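Local coordinates for protein putative oxidoreductase (Klebsiella pneumoniae subsp. pneumoniae MGH 78578, PDB 3E82) that is a putative oxidoreductase of the Gfo/Idh/MocA family that probably uses a nicotinamide dinucleotide cofactor, at residues 206-216 / 227-235; 235-243 / 249-257. One frame throughout, in Å; residues are numbered along the deposited sequence.

Contact 1. Residues 206-216 / 227-235; sequences RDGAEINDWAH and ILHCSMLVA
The open end of the beta hairpin of strands 214-220 and 225-231 is closed by a pair of backbone bonds between Ala215 and Cys230; the 173° between segments 214-216 and 227-231 marks the pairing as antiparallel. Ala215 N reaches Cys230 O at 2.8 Å, and Cys230 N donates back to Ala215 O. One step outward, Met232 N donates to Asp213 O, which also accepts from a water.

On the face carrying Trp214, His216, His229 and Ser231, the rings form an aromatic cluster. His229 turns its edge to the five-membered ring of Trp214 in a T-shaped stack, with planes at 86°. Its CE1 comes within 3.4 Å of Trp214 NE1, toward the rim of the indole. With CG anti to the backbone N (chi1 -173°), Trp214 keeps its NE1 side toward His229. In the eight-stranded sheet of the C-terminal domain this face is turned to the second subunit, where Trp214 and His229 meet His150 of that subunit and His216 meets its own counterpart.

Beyond the strands, Met232, a selenomethionine, lays CB over one face of the Arg206 guanidinium, 3.7 Å from Arg206 CZ. Arg206 CG touches Leu233 CG at 3.5 Å. The guanidinium is held by a salt bridge from Arg206 NE to Asp213 OD2 (3.0 Å), an oxygen that also accepts from Arg206 N on the same face of the carboxylate plane, while Arg206 NH1 binds Arg159 O; Asp213 OD1 accepts from Leu205 N. Ser231 OG accepts from Leu233 N at 3.1 Å, an ST turn at the strand end.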
ATOM      1  N   ARG B 206      -0.175   0.079 -17.896  1.00 32.00           N
ATOM      2  CA  ARG B 206       0.864  -0.005 -18.917  1.00 34.00           C
ATOM      3  C   ARG B 206       0.349   0.502 -20.255  1.00 36.20           C
ATOM      4  O   ARG B 206      -0.814   0.301 -20.608  1.00 34.48           O
ATOM      5  CB  ARG B 206       1.369  -1.440 -19.077  1.00 33.41           C
ATOM      6  CG  ARG B 206       2.320  -1.889 -17.980  1.00 32.87           C
ATOM      7  CD  ARG B 206       2.686  -3.338 -18.158  1.00 30.04           C
ATOM      8  NE  ARG B 206       1.497  -4.173 -18.264  1.00 27.94           N
ATOM      9  CZ  ARG B 206       1.521  -5.459 -18.590  1.00 27.76           C
ATOM     10  NH1 ARG B 206       2.680  -6.059 -18.839  1.00 27.05           N
ATOM     11  NH2 ARG B 206       0.388  -6.144 -18.670  1.00 27.27           N
ATOM     12  N   ASP B 207       1.230   1.179 -20.983  1.00 39.09           N
ATOM     13  CA  ASP B 207       0.900   1.718 -22.292  1.00 42.04           C
ATOM     14  C   ASP B 207       0.698   0.529 -23.232  1.00 42.01           C
ATOM     15  O   ASP B 207       1.616  -0.268 -23.441  1.00 42.29           O
ATOM     16  CB  ASP B 207       2.050   2.605 -22.782  1.00 45.35           C
ATOM     17  CG  ASP B 207       1.679   3.435 -24.000  1.00 50.11           C
ATOM     18  OD1 ASP B 207       0.678   4.185 -23.928  1.00 52.98           O
ATOM     19  OD2 ASP B 207       2.390   3.344 -25.028  1.00 52.46           O
ATOM     20  N   GLY B 208      -0.510   0.400 -23.772  1.00 42.28           N
ATOM     21  CA  GLY B 208      -0.800  -0.697 -24.680  1.00 43.86           C
ATOM     22  C   GLY B 208      -1.452  -1.908 -24.030  1.00 44.27           C
ATOM     23  O   GLY B 208      -1.884  -2.827 -24.725  1.00 44.77           O
ATOM     24  N   ALA B 209      -1.530  -1.920 -22.703  1.00 43.44           N
ATOM     25  CA  ALA B 209      -2.143  -3.043 -22.001  1.00 42.96           C
ATOM     26  C   ALA B 209      -3.651  -3.050 -22.218  1.00 41.83           C
ATOM     27  O   ALA B 209      -4.263  -2.004 -22.427  1.00 41.24           O
ATOM     28  CB  ALA B 209      -1.828  -2.967 -20.509  1.00 43.63           C
ATOM     29  N   GLU B 210      -4.248  -4.236 -22.171  1.00 41.93           N
ATOM     30  CA  GLU B 210      -5.684  -4.363 -22.364  1.00 42.05           C
ATOM     31  C   GLU B 210      -6.351  -5.075 -21.197  1.00 40.03           C
ATOM     32  O   GLU B 210      -7.571  -5.240 -21.179  1.00 39.92           O
ATOM     33  CB  GLU B 210      -5.975  -5.108 -23.668  1.00 44.81           C
ATOM     34  CG  GLU B 210      -5.400  -4.411 -24.892  1.00 50.16           C
ATOM     35  CD  GLU B 210      -6.115  -4.794 -26.175  1.00 53.79           C
ATOM     36  OE1 GLU B 210      -7.356  -4.616 -26.238  1.00 55.43           O
ATOM     37  OE2 GLU B 210      -5.437  -5.262 -27.118  1.00 53.58           O
ATOM     38  N   ILE B 211      -5.545  -5.495 -20.227  1.00 37.52           N
ATOM     39  CA  ILE B 211      -6.048  -6.185 -19.043  1.00 36.07           C
ATOM     40  C   ILE B 211      -5.425  -5.506 -17.832  1.00 32.92           C
ATOM     41  O   ILE B 211      -4.326  -4.962 -17.932  1.00 32.17           O
ATOM     42  CB  ILE B 211      -5.610  -7.667 -19.011  1.00 37.90           C
ATOM     43  CG1 ILE B 211      -5.194  -8.126 -20.408  1.00 41.22           C
ATOM     44  CG2 ILE B 211      -6.745  -8.524 -18.483  1.00 37.72           C
ATOM     45  CD1 ILE B 211      -4.612  -9.536 -20.445  1.00 44.97           C
ATOM     46  N   ASN B 212      -6.105  -5.547 -16.688  1.00 30.27           N
ATOM     47  CA  ASN B 212      -5.561  -4.914 -15.489  1.00 27.59           C
ATOM     48  C   ASN B 212      -4.159  -5.427 -15.196  1.00 26.59           C
ATOM     49  O   ASN B 212      -3.892  -6.627 -15.290  1.00 26.99           O
ATOM     50  CB  ASN B 212      -6.499  -5.122 -14.275  1.00 27.87           C
ATOM     51  CG  ASN B 212      -6.456  -6.542 -13.691  1.00 28.46           C
ATOM     52  OD1 ASN B 212      -5.506  -6.917 -13.003  1.00 28.63           O
ATOM     53  ND2 ASN B 212      -7.507  -7.325 -13.946  1.00 27.29           N
ATOM     54  N   ASP B 213      -3.252  -4.506 -14.878  1.00 26.22           N
ATOM     55  CA  ASP B 213      -1.866  -4.851 -14.564  1.00 24.44           C
ATOM     56  C   ASP B 213      -1.433  -4.180 -13.260  1.00 23.05           C
ATOM     57  O   ASP B 213      -0.247  -4.118 -12.944  1.00 20.99           O
ATOM     58  CB  ASP B 213      -0.926  -4.415 -15.698  1.00 25.05           C
ATOM     59  CG  ASP B 213      -1.137  -2.969 -16.110  1.00 27.33           C
ATOM     60  OD1 ASP B 213      -1.602  -2.160 -15.277  1.00 28.73           O
ATOM     61  OD2 ASP B 213      -0.827  -2.634 -17.270  1.00 28.97           O
ATOM     62  N   TRP B 214      -2.406  -3.668 -12.519  1.00 20.74           N
ATOM     63  CA  TRP B 214      -2.148  -3.015 -11.245  1.00 20.45           C
ATOM     64  C   TRP B 214      -3.358  -3.307 -10.376  1.00 19.78           C
ATOM     65  O   TRP B 214      -4.487  -2.968 -10.733  1.00 20.11           O
ATOM     66  CB  TRP B 214      -2.003  -1.506 -11.440  1.00 18.28           C
ATOM     67  CG  TRP B 214      -1.561  -0.741 -10.212  1.00 16.79           C
ATOM     68  CD1 TRP B 214      -0.276  -0.401  -9.872  1.00 16.00           C
ATOM     69  CD2 TRP B 214      -2.408  -0.139  -9.227  1.00 15.88           C
ATOM     70  NE1 TRP B 214      -0.277   0.384  -8.746  1.00 14.78           N
ATOM     71  CE2 TRP B 214      -1.572   0.561  -8.328  1.00 16.46           C
ATOM     72  CE3 TRP B 214      -3.794  -0.120  -9.018  1.00 12.98           C
ATOM     73  CZ2 TRP B 214      -2.076   1.276  -7.238  1.00 15.04           C
ATOM     74  CZ3 TRP B 214      -4.297   0.590  -7.932  1.00 14.44           C
ATOM     75  CH2 TRP B 214      -3.437   1.279  -7.057  1.00 15.45           C
ATOM     76  N   ALA B 215      -3.124  -3.953  -9.244  1.00 18.59           N
ATOM     77  CA  ALA B 215      -4.215  -4.278  -8.342  1.00 17.85           C
ATOM     78  C   ALA B 215      -3.773  -3.977  -6.929  1.00 16.85           C
ATOM     79  O   ALA B 215      -2.758  -4.486  -6.451  1.00 17.63           O
ATOM     80  CB  ALA B 215      -4.598  -5.741  -8.480  1.00 18.00           C
ATOM     81  N   HIS B 216      -4.547  -3.133  -6.272  1.00 17.04           N
ATOM     82  CA  HIS B 216      -4.257  -2.741  -4.915  1.00 15.29           C
ATOM     83  C   HIS B 216      -5.512  -3.027  -4.110  1.00 15.75           C
ATOM     84  O   HIS B 216      -6.509  -2.312  -4.222  1.00 16.83           O
ATOM     85  CB  HIS B 216      -3.914  -1.260  -4.889  1.00 14.80           C
ATOM     86  CG  HIS B 216      -3.271  -0.827  -3.617  1.00 13.57           C
ATOM     87  ND1 HIS B 216      -3.937  -0.091  -2.666  1.00 16.37           N
ATOM     88  CD2 HIS B 216      -2.051  -1.097  -3.103  1.00 11.67           C
ATOM     89  CE1 HIS B 216      -3.154   0.070  -1.616  1.00 13.42           C
ATOM     90  NE2 HIS B 216      -2.004  -0.530  -1.854  1.00 16.27           N
ATOM     91  N   ILE B 227      -2.857  -5.541   3.180  1.00 17.94           N
ATOM     92  CA  ILE B 227      -2.728  -4.944   1.863  1.00 17.95           C
ATOM     93  C   ILE B 227      -2.102  -5.953   0.906  1.00 18.62           C
ATOM     94  O   ILE B 227      -1.012  -6.473   1.163  1.00 16.81           O
ATOM     95  CB  ILE B 227      -1.843  -3.680   1.901  1.00 19.97           C
ATOM     96  CG1 ILE B 227      -2.538  -2.583   2.712  1.00 19.35           C
ATOM     97  CG2 ILE B 227      -1.580  -3.189   0.485  1.00 18.80           C
ATOM     98  CD1 ILE B 227      -1.705  -1.308   2.847  1.00 22.67           C
ATOM     99  N   LEU B 228      -2.809  -6.231  -0.186  1.00 18.18           N
ATOM    100  CA  LEU B 228      -2.339  -7.167  -1.203  1.00 18.57           C
ATOM    101  C   LEU B 228      -2.122  -6.321  -2.444  1.00 18.10           C
ATOM    102  O   LEU B 228      -3.029  -5.604  -2.873  1.00 18.19           O
ATOM    103  CB  LEU B 228      -3.400  -8.240  -1.458  1.00 16.63           C
ATOM    104  CG  LEU B 228      -3.931  -8.984  -0.226  1.00 15.56           C
ATOM    105  CD1 LEU B 228      -4.908 -10.073  -0.682  1.00 12.13           C
ATOM    106  CD2 LEU B 228      -2.780  -9.608   0.568  1.00 11.75           C
ATOM    107  N   HIS B 229      -0.926  -6.392  -3.018  1.00 19.06           N
ATOM    108  CA  HIS B 229      -0.605  -5.562  -4.178  1.00 19.25           C
ATOM    109  C   HIS B 229       0.062  -6.322  -5.322  1.00 19.06           C
ATOM    110  O   HIS B 229       1.037  -7.042  -5.117  1.00 17.85           O
ATOM    111  CB  HIS B 229       0.303  -4.406  -3.734  1.00 20.19           C
ATOM    112  CG  HIS B 229       0.546  -3.377  -4.797  1.00 20.95           C
ATOM    113  ND1 HIS B 229      -0.298  -2.306  -5.000  1.00 20.50           N
ATOM    114  CD2 HIS B 229       1.505  -3.288  -5.750  1.00 19.13           C
ATOM    115  CE1 HIS B 229       0.129  -1.602  -6.035  1.00 19.84           C
ATOM    116  NE2 HIS B 229       1.222  -2.177  -6.507  1.00 19.41           N
ATOM    117  N   CYS B 230      -0.477  -6.131  -6.524  1.00 19.88           N
ATOM    118  CA  CYS B 230       0.031  -6.758  -7.747  1.00 22.97           C
ATOM    119  C   CYS B 230       0.328  -5.684  -8.794  1.00 21.38           C
ATOM    120  O   CYS B 230      -0.457  -4.754  -8.966  1.00 21.96           O
ATOM    121  CB  CYS B 230      -1.021  -7.710  -8.334  1.00 23.17           C
ATOM    122  SG  CYS B 230      -1.484  -9.075  -7.286  1.00 30.39           S
ATOM    123  N   SER B 231       1.454  -5.807  -9.491  1.00 21.29           N
ATOM    124  CA  SER B 231       1.793  -4.849 -10.545  1.00 23.78           C
ATOM    125  C   SER B 231       2.796  -5.410 -11.543  1.00 22.55           C
ATOM    126  O   SER B 231       3.702  -6.131 -11.165  1.00 22.00           O
ATOM    127  CB  SER B 231       2.369  -3.553  -9.962  1.00 22.80           C
ATOM    128  OG  SER B 231       2.728  -2.668 -11.016  1.00 20.85           O
HETATM  129  N   MSE B 232       2.626  -5.066 -12.814  1.00 24.55           N
HETATM  130  CA  MSE B 232       3.531  -5.521 -13.864  1.00 27.48           C
HETATM  131  C   MSE B 232       4.597  -4.460 -14.155  1.00 28.00           C
HETATM  132  O   MSE B 232       5.435  -4.639 -15.038  1.00 28.16           O
HETATM  133  CB  MSE B 232       2.747  -5.820 -15.146  1.00 30.59           C
HETATM  134  CG  MSE B 232       1.762  -6.967 -15.005  1.00 37.37           C
HETATM  135 SE   MSE B 232       2.693  -8.616 -14.625  1.00 47.13          SE
HETATM  136  CE  MSE B 232       2.432  -9.504 -16.336  1.00 47.17           C
ATOM    137  N   LEU B 233       4.567  -3.355 -13.418  1.00 26.75           N
ATOM    138  CA  LEU B 233       5.552  -2.299 -13.636  1.00 27.02           C
ATOM    139  C   LEU B 233       6.316  -1.873 -12.402  1.00 24.04           C
ATOM    140  O   LEU B 233       6.126  -0.772 -11.891  1.00 24.78           O
ATOM    141  CB  LEU B 233       4.901  -1.068 -14.258  1.00 28.91           C
ATOM    142  CG  LEU B 233       4.863  -1.035 -15.783  1.00 33.18           C
ATOM    143  CD1 LEU B 233       4.451   0.351 -16.221  1.00 34.42           C
ATOM    144  CD2 LEU B 233       6.234  -1.381 -16.362  1.00 34.31           C
ATOM    145  N   VAL B 234       7.190  -2.749 -11.933  1.00 24.14           N
ATOM    146  CA  VAL B 234       8.007  -2.460 -10.765  1.00 23.51           C
ATOM    147  C   VAL B 234       9.434  -2.867 -11.096  1.00 24.55           C
ATOM    148  O   VAL B 234       9.797  -4.036 -10.977  1.00 26.24           O
ATOM    149  CB  VAL B 234       7.521  -3.246  -9.522  1.00 22.89           C
ATOM    150  CG1 VAL B 234       8.422  -2.945  -8.326  1.00 21.91           C
ATOM    151  CG2 VAL B 234       6.084  -2.870  -9.198  1.00 19.57           C
ATOM    152  N   ALA B 235      10.238  -1.901 -11.526  1.00 24.71           N
ATOM    153  CA  ALA B 235      11.627  -2.165 -11.881  1.00 25.52           C
ATOM    154  C   ALA B 235      12.425  -2.553 -10.648  1.00 26.54           C
ATOM    155  O   ALA B 235      13.415  -3.274 -10.752  1.00 28.85           O
ATOM    156  CB  ALA B 235      12.248  -0.941 -12.545  1.00 26.15           C
TER
HETATM  157  O   HOH W   1       0.836  -1.499 -13.718  1.00 28.18           O

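Contact 2. Residues 235-243 / 249-257; sequences AGGSSRFTV and SVIKARADQ
A classic beta bulge lies at the open end of the hairpin of strands 241-245 and 248-252: Arg240 and Phe241 both face Lys252. Phe241 N donates to Lys252 O, and Arg240 N donates to Ala253 O (3.1 Å), approaching from above that carbonyl's plane, 47° out of it. Regular antiparallel pairing follows, with Phe241-Lys252 and Val243-Val250 as hydrogen-bonded pairs and Thr242-Ile251 as the non-hydrogen-bonded pair between them.

The Arg240 side chain starts beside residues 252-255 and then leaves them, its guanidinium reaching toward strand 148-156 and helix 176-192. Its CB lies 3.3 Å from Lys252 O. CG, anti to the backbone N (chi1 175°), lies 4.1 Å from Arg254 O; the bend at chi2 (64°) then sets CD 3.9 Å from Ala255 CB. NE donates to a water, 3.1 Å away, which is also weakly bonded to Asp256 N. At the tip, NH1 binds Ser153 OG and NH2 binds Gln187 OE1. Phe241 CE2 sits over the centre of one guanidinium face, 3.5 Å above its plane, while the water lies at the guanidinium edge, in its plane.

Just before the bulge, Ser239 OG touches Ile251 CG2 at 3.3 Å. Val243 CB packs on Val250 CG1 on the face they share with Phe241 and Lys252. Lys252 NZ donates to Arg254 O and forms salt bridges with Asp276 and Asp278.

Strand 148-156 pairs with the 241-245 arm and strand 280-284 with the other. Helix 131-142 packs on Phe241, Lys252 and Ala255, and helix 176-192 meets Arg240 and Phe241.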
ATOM      1  N   ALA B 235      10.238  -1.901 -11.526  1.00 24.71           N
ATOM      2  CA  ALA B 235      11.627  -2.165 -11.881  1.00 25.52           C
ATOM      3  C   ALA B 235      12.425  -2.553 -10.648  1.00 26.54           C
ATOM      4  O   ALA B 235      13.415  -3.274 -10.752  1.00 28.85           O
ATOM      5  CB  ALA B 235      12.248  -0.941 -12.545  1.00 26.15           C
ATOM      6  N   GLY B 236      11.988  -2.076  -9.483  1.00 26.69           N
ATOM      7  CA  GLY B 236      12.670  -2.390  -8.238  1.00 25.09           C
ATOM      8  C   GLY B 236      12.121  -1.605  -7.058  1.00 25.98           C
ATOM      9  O   GLY B 236      11.285  -0.724  -7.231  1.00 24.28           O
ATOM     10  N   GLY B 237      12.564  -1.939  -5.851  1.00 26.17           N
ATOM     11  CA  GLY B 237      12.104  -1.206  -4.685  1.00 28.06           C
ATOM     12  C   GLY B 237      11.031  -1.809  -3.791  1.00 28.66           C
ATOM     13  O   GLY B 237      10.806  -1.305  -2.689  1.00 29.06           O
ATOM     14  N   SER B 238      10.360  -2.871  -4.232  1.00 27.76           N
ATOM     15  CA  SER B 238       9.317  -3.466  -3.395  1.00 26.73           C
ATOM     16  C   SER B 238       9.772  -4.749  -2.699  1.00 25.52           C
ATOM     17  O   SER B 238      10.767  -5.368  -3.087  1.00 25.65           O
ATOM     18  CB  SER B 238       8.063  -3.739  -4.224  1.00 24.99           C
ATOM     19  OG  SER B 238       8.354  -4.622  -5.287  1.00 29.09           O
ATOM     20  N   SER B 239       9.041  -5.138  -1.662  1.00 23.12           N
ATOM     21  CA  SER B 239       9.353  -6.342  -0.904  1.00 21.95           C
ATOM     22  C   SER B 239       8.197  -7.324  -0.998  1.00 20.76           C
ATOM     23  O   SER B 239       7.034  -6.923  -1.017  1.00 19.46           O
ATOM     24  CB  SER B 239       9.596  -6.007   0.568  1.00 20.33           C
ATOM     25  OG  SER B 239      10.623  -5.048   0.713  1.00 21.97           O
ATOM     26  N   ARG B 240       8.538  -8.608  -1.041  1.00 20.51           N
ATOM     27  CA  ARG B 240       7.561  -9.681  -1.127  1.00 18.80           C
ATOM     28  C   ARG B 240       6.546  -9.557  -0.002  1.00 17.92           C
ATOM     29  O   ARG B 240       5.346  -9.682  -0.229  1.00 17.32           O
ATOM     30  CB  ARG B 240       8.264 -11.039  -1.024  1.00 19.88           C
ATOM     31  CG  ARG B 240       7.306 -12.222  -0.981  1.00 18.57           C
ATOM     32  CD  ARG B 240       6.500 -12.342  -2.263  1.00 17.54           C
ATOM     33  NE  ARG B 240       5.517 -13.420  -2.169  1.00 19.38           N
ATOM     34  CZ  ARG B 240       4.319 -13.298  -1.603  1.00 20.20           C
ATOM     35  NH1 ARG B 240       3.940 -12.138  -1.078  1.00 17.32           N
ATOM     36  NH2 ARG B 240       3.505 -14.347  -1.547  1.00 19.68           N
ATOM     37  N   PHE B 241       7.055  -9.335   1.209  1.00 17.95           N
ATOM     38  CA  PHE B 241       6.239  -9.183   2.413  1.00 16.93           C
ATOM     39  C   PHE B 241       6.793  -8.050   3.271  1.00 17.81           C
ATOM     40  O   PHE B 241       8.005  -7.865   3.368  1.00 18.90           O
ATOM     41  CB  PHE B 241       6.267 -10.451   3.275  1.00 16.90           C
ATOM     42  CG  PHE B 241       5.428 -11.590   2.750  1.00 17.67           C
ATOM     43  CD1 PHE B 241       4.037 -11.540   2.817  1.00 17.62           C
ATOM     44  CD2 PHE B 241       6.034 -12.733   2.236  1.00 19.24           C
ATOM     45  CE1 PHE B 241       3.256 -12.620   2.383  1.00 17.86           C
ATOM     46  CE2 PHE B 241       5.265 -13.822   1.797  1.00 18.38           C
ATOM     47  CZ  PHE B 241       3.871 -13.760   1.874  1.00 18.18           C
ATOM     48  N   THR B 242       5.887  -7.314   3.900  1.00 17.85           N
ATOM     49  CA  THR B 242       6.225  -6.225   4.809  1.00 16.51           C
ATOM     50  C   THR B 242       5.169  -6.332   5.905  1.00 17.39           C
ATOM     51  O   THR B 242       3.979  -6.199   5.631  1.00 16.92           O
ATOM     52  CB  THR B 242       6.115  -4.837   4.134  1.00 17.57           C
ATOM     53  OG1 THR B 242       7.092  -4.729   3.092  1.00 16.98           O
ATOM     54  CG2 THR B 242       6.348  -3.733   5.160  1.00 16.82           C
ATOM     55  N   VAL B 243       5.599  -6.594   7.135  1.00 17.18           N
ATOM     56  CA  VAL B 243       4.660  -6.737   8.246  1.00 18.12           C
ATOM     57  C   VAL B 243       5.078  -5.909   9.446  1.00 18.39           C
ATOM     58  O   VAL B 243       6.207  -6.027   9.923  1.00 18.66           O
ATOM     59  CB  VAL B 243       4.539  -8.214   8.684  1.00 16.60           C
ATOM     60  CG1 VAL B 243       3.461  -8.363   9.760  1.00 16.81           C
ATOM     61  CG2 VAL B 243       4.213  -9.081   7.480  1.00 18.65           C
ATOM     62  N   SER B 249       8.963  -4.950  13.202  1.00 22.00           N
ATOM     63  CA  SER B 249       8.624  -5.182  11.802  1.00 22.74           C
ATOM     64  C   SER B 249       9.506  -6.261  11.198  1.00 23.30           C
ATOM     65  O   SER B 249      10.567  -6.593  11.732  1.00 22.01           O
ATOM     66  CB  SER B 249       8.825  -3.899  10.980  1.00 21.20           C
ATOM     67  OG  SER B 249       8.039  -2.829  11.464  1.00 23.80           O
ATOM     68  N   VAL B 250       9.058  -6.801  10.073  1.00 21.61           N
ATOM     69  CA  VAL B 250       9.817  -7.812   9.365  1.00 20.87           C
ATOM     70  C   VAL B 250       9.565  -7.651   7.875  1.00 21.73           C
ATOM     71  O   VAL B 250       8.430  -7.466   7.427  1.00 20.69           O
ATOM     72  CB  VAL B 250       9.438  -9.249   9.813  1.00 22.00           C
ATOM     73  CG1 VAL B 250       7.984  -9.533   9.495  1.00 21.84           C
ATOM     74  CG2 VAL B 250      10.346 -10.263   9.126  1.00 22.04           C
ATOM     75  N   ILE B 251      10.644  -7.686   7.109  1.00 21.30           N
ATOM     76  CA  ILE B 251      10.549  -7.567   5.671  1.00 20.80           C
ATOM     77  C   ILE B 251      11.208  -8.776   5.033  1.00 21.69           C
ATOM     78  O   ILE B 251      12.271  -9.218   5.475  1.00 22.85           O
ATOM     79  CB  ILE B 251      11.274  -6.294   5.139  1.00 22.10           C
ATOM     80  CG1 ILE B 251      10.513  -5.025   5.545  1.00 25.62           C
ATOM     81  CG2 ILE B 251      11.372  -6.345   3.628  1.00 22.76           C
ATOM     82  CD1 ILE B 251      10.555  -4.722   7.033  1.00 26.99           C
ATOM     83  N   LYS B 252      10.552  -9.329   4.019  1.00 20.23           N
ATOM     84  CA  LYS B 252      11.106 -10.440   3.255  1.00 19.27           C
ATOM     85  C   LYS B 252      11.194  -9.821   1.872  1.00 19.78           C
ATOM     86  O   LYS B 252      10.184  -9.601   1.206  1.00 21.09           O
ATOM     87  CB  LYS B 252      10.171 -11.654   3.237  1.00 18.21           C
ATOM     88  CG  LYS B 252      10.716 -12.832   2.398  1.00 18.70           C
ATOM     89  CD  LYS B 252      12.061 -13.340   2.937  1.00 18.91           C
ATOM     90  CE  LYS B 252      12.529 -14.627   2.245  1.00 17.48           C
ATOM     91  NZ  LYS B 252      12.749 -14.443   0.764  1.00 17.01           N
ATOM     92  N   ALA B 253      12.408  -9.509   1.456  1.00 20.49           N
ATOM     93  CA  ALA B 253      12.636  -8.869   0.176  1.00 22.79           C
ATOM     94  C   ALA B 253      12.257  -9.685  -1.052  1.00 23.68           C
ATOM     95  O   ALA B 253      11.420  -9.263  -1.856  1.00 23.26           O
ATOM     96  CB  ALA B 253      14.102  -8.451   0.080  1.00 22.67           C
ATOM     97  N   ARG B 254      12.874 -10.856  -1.178  1.00 24.01           N
ATOM     98  CA  ARG B 254      12.696 -11.732  -2.331  1.00 25.59           C
ATOM     99  C   ARG B 254      11.617 -12.813  -2.193  1.00 25.20           C
ATOM    100  O   ARG B 254      11.278 -13.238  -1.094  1.00 25.86           O
ATOM    101  CB  ARG B 254      14.054 -12.376  -2.654  1.00 28.33           C
ATOM    102  CG  ARG B 254      14.134 -13.105  -3.991  1.00 35.53           C
ATOM    103  CD  ARG B 254      15.514 -13.740  -4.195  1.00 39.30           C
ATOM    104  NE  ARG B 254      15.858 -14.614  -3.077  1.00 44.03           N
ATOM    105  CZ  ARG B 254      17.032 -15.215  -2.910  1.00 47.49           C
ATOM    106  NH1 ARG B 254      18.008 -15.048  -3.795  1.00 49.77           N
ATOM    107  NH2 ARG B 254      17.235 -15.980  -1.846  1.00 48.38           N
ATOM    108  N   ALA B 255      11.085 -13.261  -3.326  1.00 25.19           N
ATOM    109  CA  ALA B 255      10.049 -14.286  -3.333  1.00 25.51           C
ATOM    110  C   ALA B 255      10.625 -15.697  -3.356  1.00 24.75           C
ATOM    111  O   ALA B 255      11.787 -15.903  -3.704  1.00 25.70           O
ATOM    112  CB  ALA B 255       9.134 -14.091  -4.536  1.00 24.85           C
ATOM    113  N   ASP B 256       9.795 -16.661  -2.970  1.00 22.79           N
ATOM    114  CA  ASP B 256      10.161 -18.071  -2.970  1.00 23.13           C
ATOM    115  C   ASP B 256      10.646 -18.416  -4.389  1.00 21.05           C
ATOM    116  O   ASP B 256      10.158 -17.844  -5.362  1.00 21.49           O
ATOM    117  CB  ASP B 256       8.922 -18.900  -2.598  1.00 21.27           C
ATOM    118  CG  ASP B 256       9.117 -20.381  -2.821  1.00 20.98           C
ATOM    119  OD1 ASP B 256       9.459 -21.106  -1.858  1.00 23.54           O
ATOM    120  OD2 ASP B 256       8.931 -20.816  -3.973  1.00 20.39           O
ATOM    121  N   GLN B 257      11.596 -19.342  -4.509  1.00 23.07           N
ATOM    122  CA  GLN B 257      12.139 -19.710  -5.823  1.00 24.61           C
ATOM    123  C   GLN B 257      11.713 -21.071  -6.384  1.00 24.82           C
ATOM    124  O   GLN B 257      12.276 -21.523  -7.385  1.00 23.28           O
ATOM    125  CB  GLN B 257      13.678 -19.677  -5.799  1.00 27.98           C
ATOM    126  CG  GLN B 257      14.305 -20.758  -4.908  1.00 33.17           C
ATOM    127  CD  GLN B 257      15.747 -21.118  -5.285  1.00 36.56           C
ATOM    128  OE1 GLN B 257      16.480 -21.691  -4.474  1.00 37.04           O
ATOM    129  NE2 GLN B 257      16.149 -20.797  -6.515  1.00 35.98           N
TER
HETATM  130  O   HOH W   2       6.492 -16.076  -3.502  1.00 33.66           O

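Overall arrangement
Contacts 1 and 2 belong to consecutive hairpins of one mixed sheet in the C-terminal domain, and their centres lie about 17 Å apart. They share Ala235, where the chain leaves the first hairpin for the second, but otherwise do not touch. Strand 148-156 runs between them: it lies beside 225-231 on one side and 241-245 on the other, so the hairpins join through a strand from earlier in the chain. Helix 176-192 touches side chains of both. Each also reaches the second subunit, and Ala235 N makes a weak hydrogen bond to Ser249 OG of that subunit. The parallel Rossmann-type sheet, the probable nucleotide-binding part, is a separate sheet.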